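Local coordinates for protein demethyldecarbamoylnovobiocin O-methyltransferase (Streptomyces caeruleus, PDB 2WK1) that methylates the 4-hydroxyl of the noviose sugar in the penultimate step of novobiocin biosynthesis, using S-adenosyl-L-methionine as the methyl donor, at residues R159-H164 against G217-S222; Q145-V150 against R165-L170; D244-P249 against D274-Q279. All coordinates share one frame; numbering follows the deposited sequence. Where two conformers were deposited one is given.

Contact 1 of 3, residues R159-H164 against G217-S222; sequences RKMALH and GDLYES. With SAH (S-adenosyl-L-homocysteine), chain B; SO4 (sulfate ion), chain C; EDO (1,2-ethanediol), chain F.
Asp-218 sets its flat carboxylate beside SAH, and its CB packs on Leu-163. OD2 of Asp-218 approaches C5' of SAH at 3.4 Å, while CB of Asp-218 is met by CD1 of Leu-163 at 3.8 Å. The two side chains cross at about a right angle. The second flat group is the His-164 ring. The carbonyl O of Ala-162 lies over one face of it, displaced toward the rim. At the ring edge NE2 of His-164 donates to O3 of a sulfate ion, 2.9 Å away. That sulfate probably comes from the crystallisation liquor.

The contact across the segments is van der Waals packing, mostly apolar, and small, about 145 Å² in all. Met-161 bends at its last torsion (chi3 -55°), which turns CE onto Leu-219. CE of Met-161 rests 3.7 Å from CD2 of Leu-219, and the two chains run past each other in opposite directions. CD1 of Leu-163 reaches the same CD2 of Leu-219, more loosely. Both Met-161 and Leu-163 also lean on the carbonyl O of Asp-218, so this loop residue before the helix is packed by two methyl groups.

Residues 217-222 also hold the cofactor product. Ser-222, in the first turn of helix 220-230, donates from OG to N7 of SAH over 2.8 Å, and O of Gly-217 lies 3.2 Å from C8 of SAH. Gly-217 and Ser-222 are known S-adenosyl-L-methionine binders.

Leu-219 is the N-cap residue of helix 220-230. Asp-158 of helix 156-161 takes the first backbone N-H groups of that helix, from Tyr-220 and Glu-221. Met-161 also touches Pro-250 at the start of helix 249-261, and Leu-163 touches Ile-147 in the loop after strand 138-142.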
# COMPACT_ATOMS: atom_id res chain seq x y z
N ARG A 159 23.93 20.42 -20.08
CA ARG A 159 24.67 21.40 -19.27
C ARG A 159 23.76 22.49 -18.75
O ARG A 159 23.83 22.88 -17.57
CB ARG A 159 25.81 22.04 -20.07
CG ARG A 159 26.92 21.09 -20.44
CD ARG A 159 28.22 21.81 -20.95
NE ARG A 159 27.97 23.02 -21.73
CZ ARG A 159 27.95 23.10 -23.06
NH1 ARG A 159 28.16 22.03 -23.82
NH2 ARG A 159 27.70 24.28 -23.65
N LYS A 160 22.88 22.97 -19.62
CA LYS A 160 21.96 24.05 -19.27
C LYS A 160 20.99 23.66 -18.15
O LYS A 160 20.61 24.51 -17.33
CB LYS A 160 21.17 24.53 -20.50
CG LYS A 160 20.50 25.92 -20.33
CD LYS A 160 19.59 26.28 -21.52
CE LYS A 160 18.99 27.68 -21.39
NZ LYS A 160 17.91 27.95 -22.41
N MET A 161 20.59 22.40 -18.11
CA MET A 161 19.65 21.93 -17.08
C MET A 161 20.28 21.79 -15.70
O MET A 161 19.59 21.98 -14.69
CB MET A 161 19.03 20.58 -17.48
CG MET A 161 18.05 20.67 -18.64
SD MET A 161 17.12 19.15 -18.94
CE MET A 161 18.41 17.90 -19.14
N ALA A 162 21.56 21.43 -15.63
CA ALA A 162 22.28 21.25 -14.35
C ALA A 162 21.49 20.37 -13.38
O ALA A 162 21.37 20.69 -12.19
CB ALA A 162 22.66 22.60 -13.70
N LEU A 163 20.98 19.25 -13.88
CA LEU A 163 20.06 18.42 -13.10
C LEU A 163 20.74 17.71 -11.95
O LEU A 163 20.06 17.26 -11.02
CB LEU A 163 19.30 17.40 -13.98
CG LEU A 163 18.30 17.97 -15.00
CD1 LEU A 163 17.52 16.84 -15.65
CD2 LEU A 163 17.32 19.01 -14.39
N HIS A 164 22.07 17.56 -11.99
CA HIS A 164 22.79 17.01 -10.85
C HIS A 164 22.58 17.84 -9.59
O HIS A 164 22.76 17.34 -8.49
CB HIS A 164 24.29 16.92 -11.17
CG HIS A 164 24.88 18.24 -11.52
ND1 HIS A 164 24.75 18.80 -12.77
CD2 HIS A 164 25.53 19.15 -10.75
CE1 HIS A 164 25.34 19.99 -12.77
NE2 HIS A 164 25.79 20.23 -11.55
N GLY A 217 16.07 8.42 -17.45
CA GLY A 217 17.38 8.92 -17.05
C GLY A 217 17.60 10.41 -17.18
O GLY A 217 18.72 10.87 -16.97
N ASP A 218 16.56 11.16 -17.53
CA ASP A 218 16.51 12.64 -17.47
C ASP A 218 17.40 13.48 -18.39
O ASP A 218 17.09 14.63 -18.59
CB ASP A 218 16.73 13.12 -16.02
CG ASP A 218 15.49 12.96 -15.15
OD1 ASP A 218 14.35 13.19 -15.63
OD2 ASP A 218 15.67 12.60 -13.98
N LEU A 219 18.47 12.91 -18.95
CA LEU A 219 19.43 13.65 -19.78
C LEU A 219 19.52 13.12 -21.18
O LEU A 219 19.24 11.95 -21.42
CB LEU A 219 20.84 13.51 -19.19
CG LEU A 219 21.09 13.95 -17.77
CD1 LEU A 219 22.56 13.66 -17.39
CD2 LEU A 219 20.75 15.39 -17.67
N TYR A 220 19.96 13.97 -22.10
CA TYR A 220 20.27 13.51 -23.45
C TYR A 220 21.26 12.37 -23.39
O TYR A 220 21.07 11.32 -24.05
CB TYR A 220 20.84 14.66 -24.30
CG TYR A 220 21.37 14.25 -25.65
CD1 TYR A 220 22.67 13.77 -25.79
CD2 TYR A 220 20.57 14.33 -26.77
CE1 TYR A 220 23.16 13.41 -27.03
CE2 TYR A 220 21.04 13.97 -28.01
CZ TYR A 220 22.34 13.50 -28.14
OH TYR A 220 22.83 13.15 -29.38
N GLU A 221 22.34 12.55 -22.63
CA GLU A 221 23.38 11.53 -22.67
C GLU A 221 22.94 10.20 -22.09
O GLU A 221 23.27 9.15 -22.63
CB GLU A 221 24.68 12.03 -22.07
CG GLU A 221 24.77 12.28 -20.61
CD GLU A 221 26.25 12.34 -20.23
OE1 GLU A 221 26.88 13.39 -20.46
OE2 GLU A 221 26.79 11.30 -19.80
N SER A 222 22.18 10.26 -21.01
CA SER A 222 21.66 9.07 -20.39
C SER A 222 20.74 8.33 -21.34
O SER A 222 20.80 7.10 -21.44
CB SER A 222 20.91 9.41 -19.11
OG SER A 222 21.76 10.09 -18.18
N SAH B . 11.84 5.86 -12.65
CA SAH B . 11.92 6.55 -11.32
CB SAH B . 12.43 7.98 -11.50
CG SAH B . 13.86 8.07 -12.03
SD SAH B . 14.66 9.59 -11.51
C SAH B . 10.62 6.43 -10.57
O SAH B . 10.35 7.24 -9.68
OXT SAH B . 9.90 5.48 -10.80
C5' SAH B . 16.14 9.58 -12.55
C4' SAH B . 17.13 8.47 -12.15
O4' SAH B . 18.09 8.31 -13.22
C3' SAH B . 17.90 8.72 -10.86
O3' SAH B . 17.75 7.64 -9.92
C2' SAH B . 19.36 8.87 -11.35
O2' SAH B . 20.36 8.40 -10.45
C1' SAH B . 19.37 8.04 -12.65
N9 SAH B . 20.34 8.42 -13.68
C8 SAH B . 20.18 9.44 -14.57
N7 SAH B . 21.18 9.44 -15.47
C5 SAH B . 21.99 8.39 -15.17
C6 SAH B . 23.17 7.80 -15.74
N6 SAH B . 23.73 8.35 -16.81
N1 SAH B . 23.67 6.71 -15.17
C2 SAH B . 23.08 6.12 -14.11
N3 SAH B . 21.99 6.59 -13.51
C4 SAH B . 21.41 7.70 -14.03
S SO4 C . 27.71 23.32 -10.76
O1 SO4 C . 27.70 24.76 -10.46
O2 SO4 C . 27.92 23.13 -12.19
O3 SO4 C . 26.41 22.79 -10.34
O4 SO4 C . 28.79 22.67 -9.99
C1 EDO F . 14.60 8.64 -21.12
O1 EDO F . 15.88 8.40 -20.43
C2 EDO F . 13.99 10.05 -20.96
O2 EDO F . 12.92 10.02 -19.99

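Contact 2 of 3, residues Q145-V150 against R165-L170; sequences QGIPDV and RRNSVL. With SAH (S-adenosyl-L-homocysteine), chain B; SO4 (sulfate ion), chain C.
O of Gln-145 lies 3.7 Å from ND2 of Asn-167. Gly-146 follows with positive phi (81°), and its CA passes 3.4 Å from OD1 of Asn-167. A water accepts from N of Gly-146 and can donate to O of Leu-170; it also lies close to both ribose hydroxyls of SAH.

Ile-147 is gripped twice by the Asn-167 amide. Its N donates to OD1 of Asn-167 (2.9 Å), tilted from the carbonyl plane. In return ND2 of Asn-167 donates to O of Ile-147 (2.9 Å), almost straight at 176° and onto a lone pair. The pair of bonds fixes the rotation of the amide. CD1 of Ile-147 presses on CD1 of Leu-170 at 3.3 Å, tighter than usual for two methyl groups.

Pro-148 places CD 3.6 Å from N7 of SAH, against the adenine. In the other segment Arg-165 holds a sulfate ion at its guanidinium edge, through NE and NH2.

Gln-145 and Gly-146 bind S-adenosyl-L-methionine. The loop after strand 138-142, the second in the chain, borders the ribose and adenine, as in other Rossmann-like class I methyltransferases.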
# COMPACT_ATOMS: atom_id res chain seq x y z
N GLN A 145 23.43 7.15 -7.20
CA GLN A 145 24.13 8.36 -6.78
C GLN A 145 23.52 9.60 -7.43
O GLN A 145 24.11 10.69 -7.39
CB GLN A 145 25.64 8.30 -7.19
CG GLN A 145 26.40 7.12 -6.62
CD GLN A 145 27.93 7.16 -6.83
OE1 GLN A 145 28.66 6.39 -6.20
NE2 GLN A 145 28.40 8.03 -7.69
N GLY A 146 22.34 9.47 -8.03
CA GLY A 146 21.72 10.57 -8.73
C GLY A 146 22.24 10.80 -10.15
O GLY A 146 22.95 10.00 -10.74
N ILE A 147 21.81 11.92 -10.70
CA ILE A 147 22.15 12.29 -12.06
C ILE A 147 23.63 12.71 -12.15
O ILE A 147 24.12 13.38 -11.26
CB ILE A 147 21.21 13.45 -12.48
CG1 ILE A 147 19.74 12.95 -12.55
CG2 ILE A 147 21.64 14.08 -13.81
CD1 ILE A 147 18.73 14.05 -12.89
N PRO A 148 24.35 12.30 -13.21
CA PRO A 148 25.76 12.70 -13.32
C PRO A 148 25.89 14.19 -13.58
O PRO A 148 24.99 14.78 -14.18
CB PRO A 148 26.26 11.92 -14.54
CG PRO A 148 25.00 11.67 -15.38
CD PRO A 148 23.92 11.44 -14.35
N ASP A 149 26.98 14.76 -13.10
CA ASP A 149 27.36 16.11 -13.46
C ASP A 149 28.07 16.03 -14.81
O ASP A 149 29.19 15.54 -14.88
CB ASP A 149 28.29 16.67 -12.39
CG ASP A 149 28.74 18.09 -12.67
OD1 ASP A 149 28.52 18.60 -13.78
OD2 ASP A 149 29.32 18.70 -11.74
N VAL A 150 27.39 16.46 -15.88
CA VAL A 150 27.89 16.24 -17.23
C VAL A 150 29.12 17.07 -17.58
O VAL A 150 29.84 16.72 -18.52
CB VAL A 150 26.78 16.43 -18.32
CG1 VAL A 150 25.63 15.45 -18.08
CG2 VAL A 150 26.27 17.85 -18.40
N ARG A 165 22.20 19.11 -9.74
CA ARG A 165 21.91 19.92 -8.56
C ARG A 165 20.70 19.40 -7.79
O ARG A 165 20.56 19.69 -6.60
CB ARG A 165 21.71 21.40 -8.92
CG ARG A 165 23.00 22.06 -9.37
CD ARG A 165 22.76 23.48 -9.73
NE ARG A 165 23.99 24.17 -10.08
CZ ARG A 165 24.07 25.50 -10.19
NH1 ARG A 165 22.99 26.24 -10.04
NH2 ARG A 165 25.22 26.07 -10.47
N ARG A 166 19.87 18.57 -8.42
CA ARG A 166 18.67 17.98 -7.78
C ARG A 166 18.99 16.67 -7.04
O ARG A 166 18.10 16.00 -6.52
CB ARG A 166 17.62 17.69 -8.85
CG ARG A 166 17.10 18.96 -9.52
CD ARG A 166 16.04 18.68 -10.53
NE ARG A 166 15.52 19.89 -11.17
CZ ARG A 166 14.41 19.95 -11.90
NH1 ARG A 166 13.68 18.86 -12.10
NH2 ARG A 166 14.04 21.10 -12.44
N ASN A 167 20.26 16.31 -6.96
CA ASN A 167 20.63 15.03 -6.33
C ASN A 167 20.30 14.88 -4.85
O ASN A 167 20.20 13.77 -4.35
CB ASN A 167 22.08 14.68 -6.64
CG ASN A 167 22.25 14.22 -8.10
OD1 ASN A 167 21.28 13.99 -8.81
ND2 ASN A 167 23.50 14.11 -8.52
N SER A 168 20.08 16.00 -4.14
CA SER A 168 19.62 15.87 -2.75
C SER A 168 18.35 15.02 -2.66
O SER A 168 18.16 14.27 -1.70
CB SER A 168 19.39 17.24 -2.12
OG SER A 168 18.50 18.03 -2.88
N VAL A 169 17.51 15.14 -3.68
CA VAL A 169 16.31 14.30 -3.79
C VAL A 169 16.54 13.06 -4.67
O VAL A 169 16.08 11.97 -4.33
CB VAL A 169 15.11 15.06 -4.37
CG1 VAL A 169 13.91 14.10 -4.57
CG2 VAL A 169 14.68 16.24 -3.46
N LEU A 170 17.26 13.24 -5.77
CA LEU A 170 17.35 12.19 -6.79
C LEU A 170 18.34 11.07 -6.52
O LEU A 170 18.19 10.00 -7.12
CB LEU A 170 17.62 12.75 -8.17
CG LEU A 170 16.57 13.70 -8.73
CD1 LEU A 170 17.02 14.23 -10.07
CD2 LEU A 170 15.18 13.09 -8.81
N SAH B . 11.84 5.86 -12.65
CA SAH B . 11.92 6.55 -11.32
CB SAH B . 12.43 7.98 -11.50
CG SAH B . 13.86 8.07 -12.03
SD SAH B . 14.66 9.59 -11.51
C SAH B . 10.62 6.43 -10.57
O SAH B . 10.35 7.24 -9.68
OXT SAH B . 9.90 5.48 -10.80
C5' SAH B . 16.14 9.58 -12.55
C4' SAH B . 17.13 8.47 -12.15
O4' SAH B . 18.09 8.31 -13.22
C3' SAH B . 17.90 8.72 -10.86
O3' SAH B . 17.75 7.64 -9.92
C2' SAH B . 19.36 8.87 -11.35
O2' SAH B . 20.36 8.40 -10.45
C1' SAH B . 19.37 8.04 -12.65
N9 SAH B . 20.34 8.42 -13.68
C8 SAH B . 20.18 9.44 -14.57
N7 SAH B . 21.18 9.44 -15.47
C5 SAH B . 21.99 8.39 -15.17
C6 SAH B . 23.17 7.80 -15.74
N6 SAH B . 23.73 8.35 -16.81
N1 SAH B . 23.67 6.71 -15.17
C2 SAH B . 23.08 6.12 -14.11
N3 SAH B . 21.99 6.59 -13.51
C4 SAH B . 21.41 7.70 -14.03
S SO4 C . 27.71 23.32 -10.76
O1 SO4 C . 27.70 24.76 -10.46
O2 SO4 C . 27.92 23.13 -12.19
O3 SO4 C . 26.41 22.79 -10.34
O4 SO4 C . 28.79 22.67 -9.99
O HOH W 1 19.87 7.62 -7.44

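Contact 3 of 3, residues D244-P249 against D274-Q279; sequences DYMMCP and DGVYWQ. With EDO (1,2-ethanediol), chain F.
The carbonyl O of Asp-274 accepts two successive backbone N-H groups, from Tyr-245 at 3.1 Å and from Met-246 at 3.0 Å. The bond from Met-246 is nearly straight and in the carbonyl plane; that from Tyr-245 comes from above the plane. Tyr-245 to Cys-248 form a type I beta turn, so the shared acceptor holds the start of the turn.

A water joins the side chains. It can donate to OD1 of Asp-244 (2.6 Å) and to OD1 of Asp-274 (2.8 Å), and accepts from N of Met-247 (2.7 Å). The two carboxylates lie side by side and point the same way, with their planes 78° apart. Asp-274 OD2 forms a salt bridge with Arg-76, which probably eases the closeness of the two acids.

Strand 276-279 runs antiparallel between strands 238-242 and 269-270, in the strand order 3-2-1-4-5-7-6 of class I methyltransferases. Residues 244-249 leave the end of strand 238-242. Asp-244 is a predicted magnesium ligand, together with Asp-216 and Asp-243.

The Tyr-245 ring swings away from its own N (chi1 179°) and meets the Val-276 side chain, the two crossing at a slant. CG2 of Val-276 makes an off-centre CH-pi contact, 4.1 Å from the centroid of the Tyr-245 ring. CG1 of Val-276 touches CD2 of Tyr-245 at 3.7 Å. The hydroxyl of Tyr-245 bonds to Asp-256 of helix 249-261. The Met-247 side chain crosses that of Asp-274 at about a right angle, with CG of Met-247 3.3 Å from OD1 of Asp-274. Cys-248, the N-cap residue of helix 249-261, is tied to Cys-251 by a disulfide.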
# COMPACT_ATOMS: atom_id res chain seq x y z
N ASP A 244 9.99 10.84 -19.98
CA ASP A 244 10.04 12.32 -19.99
C ASP A 244 10.40 12.68 -21.41
O ASP A 244 11.57 12.80 -21.75
CB ASP A 244 11.13 12.81 -18.99
CG ASP A 244 11.01 14.29 -18.58
OD1 ASP A 244 10.09 15.00 -19.01
OD2 ASP A 244 11.87 14.73 -17.78
N TYR A 245 9.39 12.79 -22.24
CA TYR A 245 9.58 13.11 -23.66
C TYR A 245 9.01 14.47 -24.01
O TYR A 245 9.69 15.33 -24.57
CB TYR A 245 8.92 12.03 -24.55
CG TYR A 245 9.04 12.27 -26.05
CD1 TYR A 245 10.18 11.89 -26.74
CD2 TYR A 245 8.02 12.85 -26.77
CE1 TYR A 245 10.30 12.10 -28.11
CE2 TYR A 245 8.12 13.05 -28.13
CZ TYR A 245 9.27 12.70 -28.79
OH TYR A 245 9.35 12.92 -30.15
N MET A 246 7.75 14.68 -23.74
CA MET A 246 7.12 15.88 -24.26
C MET A 246 7.71 17.17 -23.73
O MET A 246 7.84 18.14 -24.50
CB MET A 246 5.42 15.93 -23.62
CG MET A 246 4.84 14.74 -24.17
SD MET A 246 3.17 15.03 -23.87
CE MET A 246 2.62 13.25 -24.10
N MET A 247 8.10 17.18 -22.46
CA MET A 247 8.52 18.43 -21.81
C MET A 247 9.99 18.46 -21.48
O MET A 247 10.43 19.34 -20.72
CB MET A 247 7.74 18.65 -20.50
CG MET A 247 6.28 18.43 -20.59
SD MET A 247 5.55 19.29 -21.96
CE MET A 247 5.99 21.00 -21.65
N CYS A 248 10.76 17.54 -22.06
CA CYS A 248 12.21 17.48 -21.82
C CYS A 248 12.95 17.62 -23.13
O CYS A 248 13.11 16.65 -23.85
CB CYS A 248 12.63 16.17 -21.17
SG CYS A 248 14.43 16.04 -20.87
N PRO A 249 13.38 18.84 -23.48
CA PRO A 249 14.00 19.02 -24.79
C PRO A 249 15.19 18.10 -25.08
O PRO A 249 15.24 17.53 -26.18
CB PRO A 249 14.40 20.50 -24.79
CG PRO A 249 13.47 21.16 -23.83
CD PRO A 249 13.18 20.13 -22.79
N ASP A 274 3.51 13.79 -20.24
CA ASP A 274 4.97 13.70 -20.32
C ASP A 274 5.48 12.52 -21.14
O ASP A 274 6.31 12.70 -22.05
CB ASP A 274 5.57 13.60 -18.93
CG ASP A 274 5.39 14.88 -18.15
OD1 ASP A 274 6.11 15.88 -18.45
OD2 ASP A 274 4.52 14.91 -17.26
N GLY A 275 5.01 11.33 -20.83
CA GLY A 275 5.60 10.12 -21.39
C GLY A 275 5.01 9.69 -22.71
O GLY A 275 3.85 10.01 -23.04
N VAL A 276 5.81 8.93 -23.44
CA VAL A 276 5.38 8.25 -24.67
C VAL A 276 5.97 6.84 -24.68
O VAL A 276 6.87 6.53 -23.90
CB VAL A 276 5.82 9.01 -25.96
CG1 VAL A 276 5.28 10.48 -25.96
CG2 VAL A 276 7.33 9.04 -26.09
N TYR A 277 5.50 6.00 -25.60
CA TYR A 277 6.06 4.69 -25.79
C TYR A 277 5.88 4.23 -27.21
O TYR A 277 5.05 4.77 -27.94
CB TYR A 277 5.47 3.67 -24.78
CG TYR A 277 4.05 3.26 -25.02
CD1 TYR A 277 3.00 4.10 -24.79
CD2 TYR A 277 3.77 1.98 -25.43
CE1 TYR A 277 1.69 3.70 -25.01
CE2 TYR A 277 2.46 1.57 -25.64
CZ TYR A 277 1.43 2.45 -25.44
OH TYR A 277 0.13 2.02 -25.65
N TRP A 278 6.62 3.21 -27.61
CA TRP A 278 6.36 2.54 -28.86
C TRP A 278 6.54 1.06 -28.72
O TRP A 278 7.20 0.57 -27.81
CB TRP A 278 7.24 3.10 -30.00
CG TRP A 278 8.69 2.67 -30.12
CD1 TRP A 278 9.17 1.64 -30.88
CD2 TRP A 278 9.85 3.39 -29.66
NE1 TRP A 278 10.54 1.63 -30.86
CE2 TRP A 278 10.99 2.69 -30.13
CE3 TRP A 278 10.04 4.51 -28.84
CZ2 TRP A 278 12.28 3.11 -29.85
CZ3 TRP A 278 11.33 4.92 -28.59
CH2 TRP A 278 12.43 4.24 -29.08
N GLN A 279 5.96 0.34 -29.68
CA GLN A 279 6.10 -1.09 -29.80
C GLN A 279 6.95 -1.38 -31.00
O GLN A 279 6.71 -0.85 -32.07
CB GLN A 279 4.75 -1.79 -29.96
CG GLN A 279 4.87 -3.29 -29.97
CD GLN A 279 3.54 -3.98 -30.04
OE1 GLN A 279 2.61 -3.50 -30.71
NE2 GLN A 279 3.43 -5.12 -29.37
C1 EDO F . 14.60 8.64 -21.12
O1 EDO F . 15.88 8.40 -20.43
C2 EDO F . 13.99 10.05 -20.96
O2 EDO F . 12.92 10.02 -19.99
O HOH W 2 7.94 15.33 -20.47

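Overall arrangement
Contacts 1 and 2 interleave along the chain, and contact 3 comes after both. Centres of contacts 1 and 2 are about 9 Å apart, and both touch SAH. They meet directly where Ile-147 packs on Asp-218 and Val-150 on Glu-221. Contact 3 lies about 15 Å from contact 1 and 21 Å from contact 2, centre to centre. It meets contact 1 where the acids Asp-218 and Asp-244 come close, and where O of Asp-218 packs on SG of Cys-248. One segment of each contact follows a strand of the same sheet: 210-215, 138-142 and 238-242 in turn. Contacts 1 and 2 thus border the cofactor pocket, while contact 3 holds one predicted magnesium ligand, Asp-244.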